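Long-range contacts in reticulocyte-binding protein 2a (PDB 4Z8N), which probably binds the surface of red blood cells, probably including reticulocytes, during invasion by Plasmodium vivax, through a mostly helical erythrocyte-binding domain: residues Thr20-Tyr25 against Ser62-Ile67; Ile67-Pro72 against Lys112-Ala117; Thr148-Ile153 against Lys251-Ser256. All coordinates share one frame; numbering follows the deposited sequence.

Interaction 1 (Thr20-Tyr25 against Ser62-Ile67); sequences TVYPFY and SIQNQI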
ATOM      1  N   THR A  20       3.075   5.273  -3.182  1.00 39.16           N
ATOM      2  CA  THR A  20       3.260   6.283  -4.216  1.00 38.02           C
ATOM      3  C   THR A  20       2.040   7.190  -4.328  1.00 38.27           C
ATOM      4  O   THR A  20       2.039   8.149  -5.099  1.00 37.10           O
ATOM      5  CB  THR A  20       3.536   5.640  -5.586  1.00 34.70           C
ATOM      6  OG1 THR A  20       2.546   4.638  -5.850  1.00 36.30           O
ATOM      7  CG2 THR A  20       4.917   5.004  -5.612  1.00 36.63           C
ATOM      8  N   VAL A  21       1.005   6.881  -3.554  1.00 37.74           N
ATOM      9  CA  VAL A  21      -0.224   7.666  -3.567  1.00 37.74           C
ATOM     10  C   VAL A  21      -0.533   8.241  -2.183  1.00 36.56           C
ATOM     11  O   VAL A  21      -0.103   7.702  -1.161  1.00 35.92           O
ATOM     12  CB  VAL A  21      -1.427   6.825  -4.055  1.00 36.81           C
ATOM     13  CG1 VAL A  21      -1.151   6.248  -5.437  1.00 36.42           C
ATOM     14  CG2 VAL A  21      -1.751   5.720  -3.067  1.00 32.14           C
ATOM     15  N   TYR A  22      -1.266   9.351  -2.167  1.00 38.36           N
ATOM     16  CA  TYR A  22      -1.676  10.018  -0.933  1.00 41.35           C
ATOM     17  C   TYR A  22      -2.352   9.031   0.018  1.00 37.74           C
ATOM     18  O   TYR A  22      -3.157   8.213  -0.420  1.00 35.22           O
ATOM     19  CB  TYR A  22      -2.618  11.179  -1.269  1.00 40.05           C
ATOM     20  CG  TYR A  22      -3.035  12.036  -0.097  1.00 43.20           C
ATOM     21  CD1 TYR A  22      -4.115  11.680   0.704  1.00 43.41           C
ATOM     22  CD2 TYR A  22      -2.365  13.218   0.197  1.00 42.65           C
ATOM     23  CE1 TYR A  22      -4.503  12.463   1.771  1.00 45.11           C
ATOM     24  CE2 TYR A  22      -2.750  14.010   1.261  1.00 46.38           C
ATOM     25  CZ  TYR A  22      -3.818  13.627   2.046  1.00 47.70           C
ATOM     26  OH  TYR A  22      -4.204  14.413   3.107  1.00 53.38           O
ATOM     27  N   PRO A  23      -2.035   9.098   1.322  1.00 36.51           N
ATOM     28  CA  PRO A  23      -1.139  10.041   2.001  1.00 39.05           C
ATOM     29  C   PRO A  23       0.304   9.550   2.162  1.00 38.04           C
ATOM     30  O   PRO A  23       0.992  10.018   3.071  1.00 36.52           O
ATOM     31  CB  PRO A  23      -1.797  10.190   3.369  1.00 40.81           C
ATOM     32  CG  PRO A  23      -2.332   8.820   3.639  1.00 35.43           C
ATOM     33  CD  PRO A  23      -2.751   8.251   2.294  1.00 35.86           C
ATOM     34  N   PHE A  24       0.728   8.610   1.319  1.00 36.94           N
ATOM     35  CA  PHE A  24       2.134   8.197   1.196  1.00 34.52           C
ATOM     36  C   PHE A  24       2.717   7.464   2.414  1.00 34.08           C
ATOM     37  O   PHE A  24       3.315   6.398   2.265  1.00 35.75           O
ATOM     38  CB  PHE A  24       3.004   9.414   0.865  1.00 30.67           C
ATOM     39  CG  PHE A  24       2.453  10.261  -0.249  1.00 32.21           C
ATOM     40  CD1 PHE A  24       2.460   9.800  -1.556  1.00 33.23           C
ATOM     41  CD2 PHE A  24       1.915  11.512   0.012  1.00 36.37           C
ATOM     42  CE1 PHE A  24       1.947  10.573  -2.581  1.00 33.53           C
ATOM     43  CE2 PHE A  24       1.399  12.290  -1.008  1.00 37.91           C
ATOM     44  CZ  PHE A  24       1.415  11.820  -2.307  1.00 31.99           C
ATOM     45  N   TYR A  25       2.562   8.030   3.606  1.00 33.99           N
ATOM     46  CA  TYR A  25       3.051   7.385   4.828  1.00 35.21           C
ATOM     47  C   TYR A  25       1.903   7.118   5.787  1.00 34.11           C
ATOM     48  O   TYR A  25       0.981   7.926   5.895  1.00 35.72           O
ATOM     49  CB  TYR A  25       4.111   8.244   5.521  1.00 37.24           C
ATOM     50  CG  TYR A  25       5.460   8.261   4.837  1.00 39.44           C
ATOM     51  CD1 TYR A  25       5.666   9.004   3.681  1.00 39.91           C
ATOM     52  CD2 TYR A  25       6.532   7.550   5.361  1.00 40.70           C
ATOM     53  CE1 TYR A  25       6.898   9.027   3.057  1.00 39.16           C
ATOM     54  CE2 TYR A  25       7.771   7.566   4.745  1.00 42.26           C
ATOM     55  CZ  TYR A  25       7.947   8.308   3.594  1.00 44.10           C
ATOM     56  OH  TYR A  25       9.176   8.328   2.976  1.00 46.87           O
ATOM     57  N   SER A  62       5.738  18.923   1.255  1.00 58.03           N
ATOM     58  CA  SER A  62       7.094  18.587   0.833  1.00 58.48           C
ATOM     59  C   SER A  62       7.154  17.185   0.231  1.00 56.40           C
ATOM     60  O   SER A  62       7.850  16.953  -0.759  1.00 58.51           O
ATOM     61  CB  SER A  62       8.065  18.697   2.009  1.00 61.44           C
ATOM     62  OG  SER A  62       8.120  20.027   2.498  1.00 65.63           O
ATOM     63  N   ILE A  63       6.422  16.255   0.837  1.00 48.69           N
ATOM     64  CA  ILE A  63       6.332  14.893   0.327  1.00 45.89           C
ATOM     65  C   ILE A  63       5.634  14.877  -1.027  1.00 48.24           C
ATOM     66  O   ILE A  63       6.111  14.261  -1.978  1.00 44.86           O
ATOM     67  CB  ILE A  63       5.575  13.972   1.303  1.00 45.07           C
ATOM     68  CG1 ILE A  63       6.323  13.876   2.633  1.00 44.99           C
ATOM     69  CG2 ILE A  63       5.383  12.585   0.698  1.00 39.86           C
ATOM     70  CD1 ILE A  63       5.586  13.078   3.688  1.00 42.83           C
ATOM     71  N   GLN A  64       4.502  15.570  -1.102  1.00 50.73           N
ATOM     72  CA  GLN A  64       3.702  15.622  -2.318  1.00 55.22           C
ATOM     73  C   GLN A  64       4.493  16.217  -3.480  1.00 56.75           C
ATOM     74  O   GLN A  64       4.401  15.738  -4.612  1.00 53.52           O
ATOM     75  CB  GLN A  64       2.427  16.431  -2.076  1.00 62.89           C
ATOM     76  CG  GLN A  64       1.286  16.081  -3.013  1.00 69.01           C
ATOM     77  CD  GLN A  64      -0.034  15.931  -2.283  1.00 72.86           C
ATOM     78  OE1 GLN A  64      -0.222  16.481  -1.197  1.00 74.01           O
ATOM     79  NE2 GLN A  64      -0.955  15.178  -2.875  1.00 73.81           N
ATOM     80  N   ASN A  65       5.271  17.258  -3.195  1.00 54.95           N
ATOM     81  CA  ASN A  65       6.114  17.878  -4.210  1.00 60.63           C
ATOM     82  C   ASN A  65       7.194  16.923  -4.702  1.00 56.80           C
ATOM     83  O   ASN A  65       7.506  16.885  -5.892  1.00 52.77           O
ATOM     84  CB  ASN A  65       6.759  19.158  -3.671  1.00 69.07           C
ATOM     85  CG  ASN A  65       5.745  20.252  -3.405  1.00 76.76           C
ATOM     86  OD1 ASN A  65       4.687  20.299  -4.031  1.00 78.19           O
ATOM     87  ND2 ASN A  65       6.064  21.139  -2.469  1.00 81.71           N
ATOM     88  N   GLN A  66       7.761  16.153  -3.778  1.00 52.14           N
ATOM     89  CA  GLN A  66       8.768  15.163  -4.134  1.00 52.91           C
ATOM     90  C   GLN A  66       8.178  14.096  -5.054  1.00 48.82           C
ATOM     91  O   GLN A  66       8.781  13.741  -6.067  1.00 45.17           O
ATOM     92  CB  GLN A  66       9.356  14.513  -2.881  1.00 53.16           C
ATOM     93  CG  GLN A  66      10.364  13.416  -3.183  1.00 53.58           C
ATOM     94  CD  GLN A  66      11.029  12.873  -1.935  1.00 53.42           C
ATOM     95  OE1 GLN A  66      11.388  13.627  -1.031  1.00 55.23           O
ATOM     96  NE2 GLN A  66      11.196  11.557  -1.879  1.00 48.53           N
ATOM     97  N   ILE A  67       6.995  13.598  -4.700  1.00 48.09           N
ATOM     98  CA  ILE A  67       6.305  12.601  -5.512  1.00 44.54           C
ATOM     99  C   ILE A  67       5.988  13.164  -6.895  1.00 47.28           C
ATOM    100  O   ILE A  67       6.076  12.455  -7.899  1.00 44.69           O
ATOM    101  CB  ILE A  67       5.000  12.121  -4.842  1.00 49.12           C
ATOM    102  CG1 ILE A  67       5.289  11.539  -3.459  1.00 50.66           C
ATOM    103  CG2 ILE A  67       4.309  11.071  -5.701  1.00 44.30           C
ATOM    104  CD1 ILE A  67       6.113  10.273  -3.493  1.00 47.20           C
TER
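Phe24 meets Ile63, Gln64 and Ile67 on one side of helix 42-69. It comes from the loop 20-25, and the contact is largely apolar, with no hydrogen bond across it. Ile67 lies over one face of the Phe24 ring. Its CG1 is 4.0 Å from the ring centroid and 29° off the normal, a CH-pi contact displaced toward CE1. Phe24 CG stands anti to its carbonyl carbon, and this sends the ring toward the helix. The Ile63 methyl CG2 approaches obliquely, 3.7 Å from Phe24 CD2. The amide of Gln64 sits at the ring edge, with Gln64 CD 4.1 Å from Phe24 CE2. The amide plane is nearly perpendicular to the ring, at 85°. A bend at chi2 carries this amide across to Tyr22 as well, where Gln64 NE2 lies 3.9 Å from Tyr22 CD2. Here the two planes are only 24° apart. Ile67 CG2 also packs on the backbone of the loop, 3.7 Å from Thr20 O. That oxygen lies in the plane of the Phe24 ring, at its edge. At the far end Tyr25 CD1 reaches Ile63 CD1 at 4.1 Å. A cis peptide bond precedes Pro23 within the loop. The loop joins strand 17-19 to helix 26-37. Helix 119-136 packs on Tyr25 through Met119, Tyr122 and Met126, and helix 246-297 touches Pro23 through Phe265 and Lys268.

Interaction 2 (Ile67-Pro72 against Lys112-Ala117); sequences INSCVP and KNCVQA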
ATOM      1  N   ILE A  67       6.995  13.598  -4.700  1.00 48.09           N
ATOM      2  CA  ILE A  67       6.305  12.601  -5.512  1.00 44.54           C
ATOM      3  C   ILE A  67       5.988  13.164  -6.895  1.00 47.28           C
ATOM      4  O   ILE A  67       6.076  12.455  -7.899  1.00 44.69           O
ATOM      5  CB  ILE A  67       5.000  12.121  -4.842  1.00 49.12           C
ATOM      6  CG1 ILE A  67       5.289  11.539  -3.459  1.00 50.66           C
ATOM      7  CG2 ILE A  67       4.309  11.071  -5.701  1.00 44.30           C
ATOM      8  CD1 ILE A  67       6.113  10.273  -3.493  1.00 47.20           C
ATOM      9  N   ASN A  68       5.633  14.445  -6.941  1.00 50.69           N
ATOM     10  CA  ASN A  68       5.346  15.114  -8.204  1.00 55.80           C
ATOM     11  C   ASN A  68       6.575  15.206  -9.103  1.00 55.08           C
ATOM     12  O   ASN A  68       6.459  15.199 -10.327  1.00 58.41           O
ATOM     13  CB  ASN A  68       4.784  16.516  -7.956  1.00 58.31           C
ATOM     14  CG  ASN A  68       3.394  16.488  -7.355  1.00 64.17           C
ATOM     15  OD1 ASN A  68       2.700  15.472  -7.415  1.00 67.28           O
ATOM     16  ND2 ASN A  68       2.976  17.609  -6.777  1.00 66.78           N
ATOM     17  N   SER A  69       7.752  15.292  -8.490  1.00 55.06           N
ATOM     18  CA  SER A  69       8.997  15.384  -9.244  1.00 57.81           C
ATOM     19  C   SER A  69       9.405  14.024  -9.805  1.00 54.05           C
ATOM     20  O   SER A  69      10.293  13.936 -10.655  1.00 53.93           O
ATOM     21  CB  SER A  69      10.118  15.946  -8.366  1.00 62.94           C
ATOM     22  OG  SER A  69      10.435  15.051  -7.312  1.00 64.33           O
ATOM     23  N   CYS A  70       8.755  12.968  -9.325  1.00 47.23           N
ATOM     24  CA  CYS A  70       9.064  11.611  -9.760  1.00 47.01           C
ATOM     25  C   CYS A  70       8.197  11.183 -10.937  1.00 48.56           C
ATOM     26  O   CYS A  70       8.394  10.106 -11.501  1.00 50.01           O
ATOM     27  CB  CYS A  70       8.889  10.626  -8.603  1.00 42.65           C
ATOM     28  SG  CYS A  70       9.917  10.982  -7.168  1.00 59.11           S
ATOM     29  N   VAL A  71       7.237  12.029 -11.295  1.00 47.71           N
ATOM     30  CA  VAL A  71       6.302  11.733 -12.379  1.00 47.80           C
ATOM     31  C   VAL A  71       6.978  11.484 -13.741  1.00 46.77           C
ATOM     32  O   VAL A  71       6.625  10.514 -14.416  1.00 45.76           O
ATOM     33  CB  VAL A  71       5.250  12.861 -12.524  1.00 48.43           C
ATOM     34  CG1 VAL A  71       4.439  12.686 -13.798  1.00 50.42           C
ATOM     35  CG2 VAL A  71       4.339  12.881 -11.307  1.00 46.17           C
ATOM     36  N   PRO A  72       7.947  12.337 -14.150  1.00 45.25           N
ATOM     37  CA  PRO A  72       8.617  12.025 -15.420  1.00 49.05           C
ATOM     38  C   PRO A  72       9.290  10.655 -15.401  1.00 50.32           C
ATOM     39  O   PRO A  72       9.314   9.959 -16.418  1.00 52.98           O
ATOM     40  CB  PRO A  72       9.661  13.139 -15.553  1.00 49.87           C
ATOM     41  CG  PRO A  72       9.117  14.260 -14.751  1.00 53.27           C
ATOM     42  CD  PRO A  72       8.434  13.612 -13.587  1.00 50.69           C
ATOM     43  N   LYS A 112      11.838   4.025  -7.690  1.00 40.42           N
ATOM     44  CA  LYS A 112      11.775   3.647  -6.281  1.00 41.17           C
ATOM     45  C   LYS A 112      12.648   4.556  -5.419  1.00 43.95           C
ATOM     46  O   LYS A 112      12.241   4.974  -4.336  1.00 42.19           O
ATOM     47  CB  LYS A 112      12.199   2.187  -6.097  1.00 42.49           C
ATOM     48  CG  LYS A 112      12.253   1.737  -4.644  1.00 46.14           C
ATOM     49  CD  LYS A 112      12.685   0.285  -4.529  1.00 49.85           C
ATOM     50  CE  LYS A 112      12.677  -0.179  -3.080  1.00 57.28           C
ATOM     51  NZ  LYS A 112      13.108  -1.600  -2.946  1.00 64.65           N
ATOM     52  N   ASN A 113      13.845   4.863  -5.908  1.00 48.74           N
ATOM     53  CA  ASN A 113      14.772   5.718  -5.171  1.00 52.40           C
ATOM     54  C   ASN A 113      14.298   7.163  -5.107  1.00 47.76           C
ATOM     55  O   ASN A 113      14.493   7.846  -4.101  1.00 49.86           O
ATOM     56  CB  ASN A 113      16.167   5.652  -5.792  1.00 56.99           C
ATOM     57  CG  ASN A 113      16.862   4.336  -5.517  1.00 61.98           C
ATOM     58  OD1 ASN A 113      16.587   3.673  -4.516  1.00 61.66           O
ATOM     59  ND2 ASN A 113      17.774   3.951  -6.401  1.00 64.58           N
ATOM     60  N   CYS A 114      13.684   7.626  -6.190  1.00 46.34           N
ATOM     61  CA  CYS A 114      13.125   8.971  -6.241  1.00 49.56           C
ATOM     62  C   CYS A 114      11.977   9.093  -5.240  1.00 46.26           C
ATOM     63  O   CYS A 114      11.812  10.121  -4.584  1.00 45.69           O
ATOM     64  CB  CYS A 114      12.652   9.299  -7.660  1.00 49.08           C
ATOM     65  SG  CYS A 114      11.855  10.910  -7.858  1.00 79.33           S
ATOM     66  N   VAL A 115      11.194   8.026  -5.125  1.00 47.31           N
ATOM     67  CA  VAL A 115      10.061   7.989  -4.207  1.00 43.63           C
ATOM     68  C   VAL A 115      10.523   7.833  -2.758  1.00 45.29           C
ATOM     69  O   VAL A 115      10.028   8.516  -1.860  1.00 45.58           O
ATOM     70  CB  VAL A 115       9.094   6.840  -4.571  1.00 41.94           C
ATOM     71  CG1 VAL A 115       8.051   6.638  -3.480  1.00 38.39           C
ATOM     72  CG2 VAL A 115       8.429   7.116  -5.910  1.00 38.32           C
ATOM     73  N   GLN A 116      11.484   6.943  -2.537  1.00 46.29           N
ATOM     74  CA  GLN A 116      11.979   6.674  -1.190  1.00 48.26           C
ATOM     75  C   GLN A 116      13.036   7.674  -0.727  1.00 48.26           C
ATOM     76  O   GLN A 116      13.595   7.525   0.358  1.00 47.59           O
ATOM     77  CB  GLN A 116      12.552   5.259  -1.104  1.00 48.90           C
ATOM     78  CG  GLN A 116      11.513   4.160  -1.000  1.00 48.77           C
ATOM     79  CD  GLN A 116      12.144   2.797  -0.806  1.00 55.63           C
ATOM     80  OE1 GLN A 116      13.332   2.609  -1.074  1.00 57.55           O
ATOM     81  NE2 GLN A 116      11.358   1.839  -0.327  1.00 58.37           N
ATOM     82  N   ALA A 117      13.322   8.680  -1.548  1.00 48.35           N
ATOM     83  CA  ALA A 117      14.294   9.702  -1.170  1.00 49.75           C
ATOM     84  C   ALA A 117      13.801  10.466   0.056  1.00 48.30           C
ATOM     85  O   ALA A 117      12.600  10.703   0.203  1.00 46.91           O
ATOM     86  CB  ALA A 117      14.552  10.653  -2.329  1.00 51.16           C
TER
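Cys70 and Cys114 form a disulfide that ties the turn between helices 42-69 and 71-85 to the end of helix 94-115. The staple lies within the helical, Rh5-like coiled-coil domain. These two cysteines and Val115 bury the most surface in the contact. The sulfurs of Cys70 and Cys114 are 2.1 Å apart, and the torsion about the S-S bond is -94°, close to the relaxed right angle. The two halves reach the bridge differently. Cys114 SG is anti to its backbone N (chi1 177°), whereas Cys70 SG lies beside its own backbone N (chi1 -59°). Both CA-CB bonds point across the gap, and the CA atoms of Cys70 and Cys114 are 6.0 Å apart. Val115 follows directly on the bonded cysteine and packs against the bridge. Its methyl CG2 is 4.3 Å from Cys70 SG, and its backbone N is 3.8 Å from that same sulfur. Val115 thus touches both the bridge and Ile67 of helix 42-69. Nearby, Gln66 donates from NE2 to the carbonyl oxygens of Cys114 and Ala117, a polar tie beside the covalent one. Phe10 of strand 9-11 also touches Val115. The isoleucine and valine side chains cross at a slant, with Ile67 CD1 4.1 Å from Val115 CG1.

Interaction 3 (Thr148-Ile153 against Lys251-Ser256); sequences TDTYEI and KLYFDS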
ATOM      1  N   THR A 148     -13.824   7.159  30.127  1.00 68.67           N
ATOM      2  CA  THR A 148     -13.498   6.441  28.901  1.00 65.28           C
ATOM      3  C   THR A 148     -14.571   6.555  27.818  1.00 65.47           C
ATOM      4  O   THR A 148     -14.677   5.686  26.953  1.00 63.65           O
ATOM      5  CB  THR A 148     -13.257   4.948  29.195  1.00 64.03           C
ATOM      6  OG1 THR A 148     -14.461   4.360  29.705  1.00 66.25           O
ATOM      7  CG2 THR A 148     -12.146   4.782  30.220  1.00 67.28           C
ATOM      8  N   ASP A 149     -15.353   7.631  27.859  1.00 66.60           N
ATOM      9  CA  ASP A 149     -16.430   7.835  26.891  1.00 67.71           C
ATOM     10  C   ASP A 149     -15.914   7.919  25.456  1.00 59.62           C
ATOM     11  O   ASP A 149     -16.332   7.144  24.597  1.00 57.38           O
ATOM     12  CB  ASP A 149     -17.222   9.103  27.225  1.00 74.83           C
ATOM     13  CG  ASP A 149     -18.073   8.949  28.471  1.00 87.76           C
ATOM     14  OD1 ASP A 149     -18.282   7.801  28.913  1.00 90.49           O
ATOM     15  OD2 ASP A 149     -18.540   9.980  29.002  1.00 94.18           O
ATOM     16  N   THR A 150     -15.010   8.864  25.206  1.00 57.17           N
ATOM     17  CA  THR A 150     -14.478   9.099  23.866  1.00 52.72           C
ATOM     18  C   THR A 150     -13.805   7.851  23.303  1.00 49.80           C
ATOM     19  O   THR A 150     -13.962   7.530  22.122  1.00 46.85           O
ATOM     20  CB  THR A 150     -13.478  10.276  23.860  1.00 49.10           C
ATOM     21  OG1 THR A 150     -14.195  11.510  23.986  1.00 54.69           O
ATOM     22  CG2 THR A 150     -12.674  10.307  22.572  1.00 48.07           C
ATOM     23  N   TYR A 151     -13.069   7.143  24.154  1.00 50.11           N
ATOM     24  CA  TYR A 151     -12.417   5.906  23.745  1.00 50.65           C
ATOM     25  C   TYR A 151     -13.437   4.866  23.293  1.00 52.94           C
ATOM     26  O   TYR A 151     -13.247   4.206  22.272  1.00 54.35           O
ATOM     27  CB  TYR A 151     -11.562   5.339  24.881  1.00 54.71           C
ATOM     28  CG  TYR A 151     -11.030   3.952  24.591  1.00 56.83           C
ATOM     29  CD1 TYR A 151      -9.952   3.767  23.735  1.00 56.30           C
ATOM     30  CD2 TYR A 151     -11.610   2.828  25.167  1.00 60.03           C
ATOM     31  CE1 TYR A 151      -9.466   2.503  23.463  1.00 57.38           C
ATOM     32  CE2 TYR A 151     -11.129   1.559  24.899  1.00 61.02           C
ATOM     33  CZ  TYR A 151     -10.057   1.404  24.046  1.00 58.53           C
ATOM     34  OH  TYR A 151      -9.573   0.146  23.775  1.00 59.07           O
ATOM     35  N   GLU A 152     -14.519   4.725  24.053  1.00 57.86           N
ATOM     36  CA  GLU A 152     -15.538   3.733  23.735  1.00 60.05           C
ATOM     37  C   GLU A 152     -16.292   4.103  22.459  1.00 55.94           C
ATOM     38  O   GLU A 152     -16.639   3.230  21.659  1.00 51.79           O
ATOM     39  CB  GLU A 152     -16.516   3.569  24.901  1.00 64.09           C
ATOM     40  CG  GLU A 152     -17.556   2.482  24.674  1.00 73.26           C
ATOM     41  CD  GLU A 152     -18.501   2.315  25.848  1.00 88.82           C
ATOM     42  OE1 GLU A 152     -19.184   3.296  26.211  1.00 98.29           O
ATOM     43  OE2 GLU A 152     -18.562   1.200  26.407  1.00 91.56           O
ATOM     44  N   ILE A 153     -16.539   5.396  22.270  1.00 52.61           N
ATOM     45  CA  ILE A 153     -17.211   5.881  21.065  1.00 51.67           C
ATOM     46  C   ILE A 153     -16.389   5.586  19.817  1.00 44.76           C
ATOM     47  O   ILE A 153     -16.890   5.006  18.852  1.00 41.45           O
ATOM     48  CB  ILE A 153     -17.480   7.395  21.135  1.00 52.14           C
ATOM     49  CG1 ILE A 153     -18.510   7.700  22.222  1.00 48.77           C
ATOM     50  CG2 ILE A 153     -17.958   7.914  19.786  1.00 51.20           C
ATOM     51  CD1 ILE A 153     -19.837   7.015  22.006  1.00 54.05           C
ATOM     52  N   LYS A 251      -2.551   6.212  25.761  1.00 61.73           N
ATOM     53  CA  LYS A 251      -2.132   4.990  25.087  1.00 61.39           C
ATOM     54  C   LYS A 251      -3.325   4.261  24.475  1.00 58.84           C
ATOM     55  O   LYS A 251      -3.224   3.708  23.380  1.00 55.28           O
ATOM     56  CB  LYS A 251      -1.383   4.073  26.054  1.00 66.63           C
ATOM     57  CG  LYS A 251      -0.454   3.092  25.373  1.00 69.74           C
ATOM     58  CD  LYS A 251      -0.158   1.902  26.260  1.00 76.55           C
ATOM     59  CE  LYS A 251       0.615   0.851  25.503  1.00 78.11           C
ATOM     60  NZ  LYS A 251       1.654   1.468  24.625  1.00 76.75           N
ATOM     61  N   LEU A 252      -4.454   4.267  25.180  1.00 58.29           N
ATOM     62  CA  LEU A 252      -5.681   3.680  24.653  1.00 54.48           C
ATOM     63  C   LEU A 252      -6.110   4.413  23.386  1.00 52.06           C
ATOM     64  O   LEU A 252      -6.467   3.786  22.385  1.00 46.09           O
ATOM     65  CB  LEU A 252      -6.799   3.720  25.700  1.00 55.43           C
ATOM     66  CG  LEU A 252      -6.835   2.576  26.717  1.00 55.80           C
ATOM     67  CD1 LEU A 252      -8.015   2.734  27.660  1.00 61.05           C
ATOM     68  CD2 LEU A 252      -6.893   1.229  26.010  1.00 54.95           C
ATOM     69  N   TYR A 253      -6.061   5.741  23.437  1.00 51.24           N
ATOM     70  CA  TYR A 253      -6.365   6.570  22.276  1.00 45.41           C
ATOM     71  C   TYR A 253      -5.429   6.248  21.115  1.00 45.29           C
ATOM     72  O   TYR A 253      -5.871   5.975  19.999  1.00 45.32           O
ATOM     73  CB  TYR A 253      -6.246   8.060  22.617  1.00 49.78           C
ATOM     74  CG  TYR A 253      -7.399   8.660  23.398  1.00 51.31           C
ATOM     75  CD1 TYR A 253      -8.342   7.857  24.029  1.00 52.35           C
ATOM     76  CD2 TYR A 253      -7.542  10.040  23.496  1.00 52.24           C
ATOM     77  CE1 TYR A 253      -9.395   8.418  24.741  1.00 57.55           C
ATOM     78  CE2 TYR A 253      -8.587  10.608  24.205  1.00 53.76           C
ATOM     79  CZ  TYR A 253      -9.511   9.795  24.825  1.00 55.77           C
ATOM     80  OH  TYR A 253     -10.548  10.366  25.526  1.00 58.53           O
ATOM     81  N   PHE A 254      -4.130   6.278  21.396  1.00 43.39           N
ATOM     82  CA  PHE A 254      -3.111   6.152  20.362  1.00 45.69           C
ATOM     83  C   PHE A 254      -3.081   4.756  19.747  1.00 46.78           C
ATOM     84  O   PHE A 254      -2.906   4.611  18.540  1.00 42.41           O
ATOM     85  CB  PHE A 254      -1.733   6.506  20.930  1.00 48.91           C
ATOM     86  CG  PHE A 254      -1.599   7.946  21.355  1.00 49.26           C
ATOM     87  CD1 PHE A 254      -2.522   8.897  20.946  1.00 48.61           C
ATOM     88  CD2 PHE A 254      -0.547   8.346  22.162  1.00 52.98           C
ATOM     89  CE1 PHE A 254      -2.399  10.219  21.337  1.00 50.76           C
ATOM     90  CE2 PHE A 254      -0.418   9.667  22.556  1.00 55.45           C
ATOM     91  CZ  PHE A 254      -1.345  10.605  22.143  1.00 54.10           C
ATOM     92  N   ASP A 255      -3.246   3.732  20.579  1.00 49.29           N
ATOM     93  CA  ASP A 255      -3.281   2.356  20.091  1.00 48.36           C
ATOM     94  C   ASP A 255      -4.463   2.135  19.155  1.00 42.20           C
ATOM     95  O   ASP A 255      -4.327   1.498  18.113  1.00 38.18           O
ATOM     96  CB  ASP A 255      -3.344   1.371  21.260  1.00 51.72           C
ATOM     97  CG  ASP A 255      -2.009   1.218  21.970  1.00 57.67           C
ATOM     98  OD1 ASP A 255      -1.069   1.975  21.646  1.00 59.10           O
ATOM     99  OD2 ASP A 255      -1.903   0.347  22.858  1.00 58.30           O
ATOM    100  N   SER A 256      -5.620   2.669  19.534  1.00 39.31           N
ATOM    101  CA  SER A 256      -6.835   2.542  18.736  1.00 42.70           C
ATOM    102  C   SER A 256      -6.684   3.197  17.373  1.00 41.26           C
ATOM    103  O   SER A 256      -6.986   2.591  16.346  1.00 44.31           O
ATOM    104  CB  SER A 256      -8.024   3.162  19.471  1.00 40.52           C
ATOM    105  OG  SER A 256      -8.251   2.507  20.702  1.00 53.03           O
TER
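Two nearly parallel helices of the coiled-coil domain pack here, the start of helix 149-162 against an early part of helix 246-297. The axes of the short segments 149-153 and 251-256 are 10.1 Å apart and cross at 17°. Tyr151 lies at the middle of the contact. Its CG is anti to the backbone N (chi1 171°), and this swings the ring across Leu252, with its edge toward Ser256. Leu252 covers one face. Its CD1 is 4.2 Å from the Tyr151 ring centroid and only 4° off the normal, an almost central CH-pi contact. The other methyl, Leu252 CD2, reaches Tyr151 OH at 3.7 Å. Ser256 OG sits at the ring edge, 3.0 Å from Tyr151 CE1, a close approach with no hydrogen bond to the ring. The serine hydroxyl instead donates to Leu252 O, one turn back, at 2.8 Å from Ser256 OG. That carbonyl also accepts from Ser256 N, and the two donors reach it from opposite faces of its plane. Tyr253 packs with its edge against Tyr151, where Tyr253 CE1 is 3.8 Å from Tyr151 CB. Its hydroxyl end lies across Thr150, with Tyr253 OH 3.4 Å from Thr150 CB. Tyr253 OH and His41 NE2 are hydrogen-bonded. Around the pair, Tyr37 of helix 26-37 touches Thr150, Tyr151 and Ser256 and meets the Tyr253 ring. Leu235 of helix 199-237 packs on Tyr151 and Ser256.

Interactions 1 and 2 are neighbours, with centres about 9 Å apart. They share Ile67 and both use helix 42-69. They also touch directly, through Gln66 and where Thr20 packs on Val115. Together they join the N-terminal loop, helix 42-69 and the end of helix 94-115. Interaction 3 is separate, its centre about 29 Å from that of interaction 1 and about 37 Å from that of interaction 2. It pairs helix 149-162 with helix 246-297. The three follow one another along the chain, each closing before the next opens. The elongated domain is therefore fastened at separate places, by a cluster that includes a disulfide and by a buried helix pair.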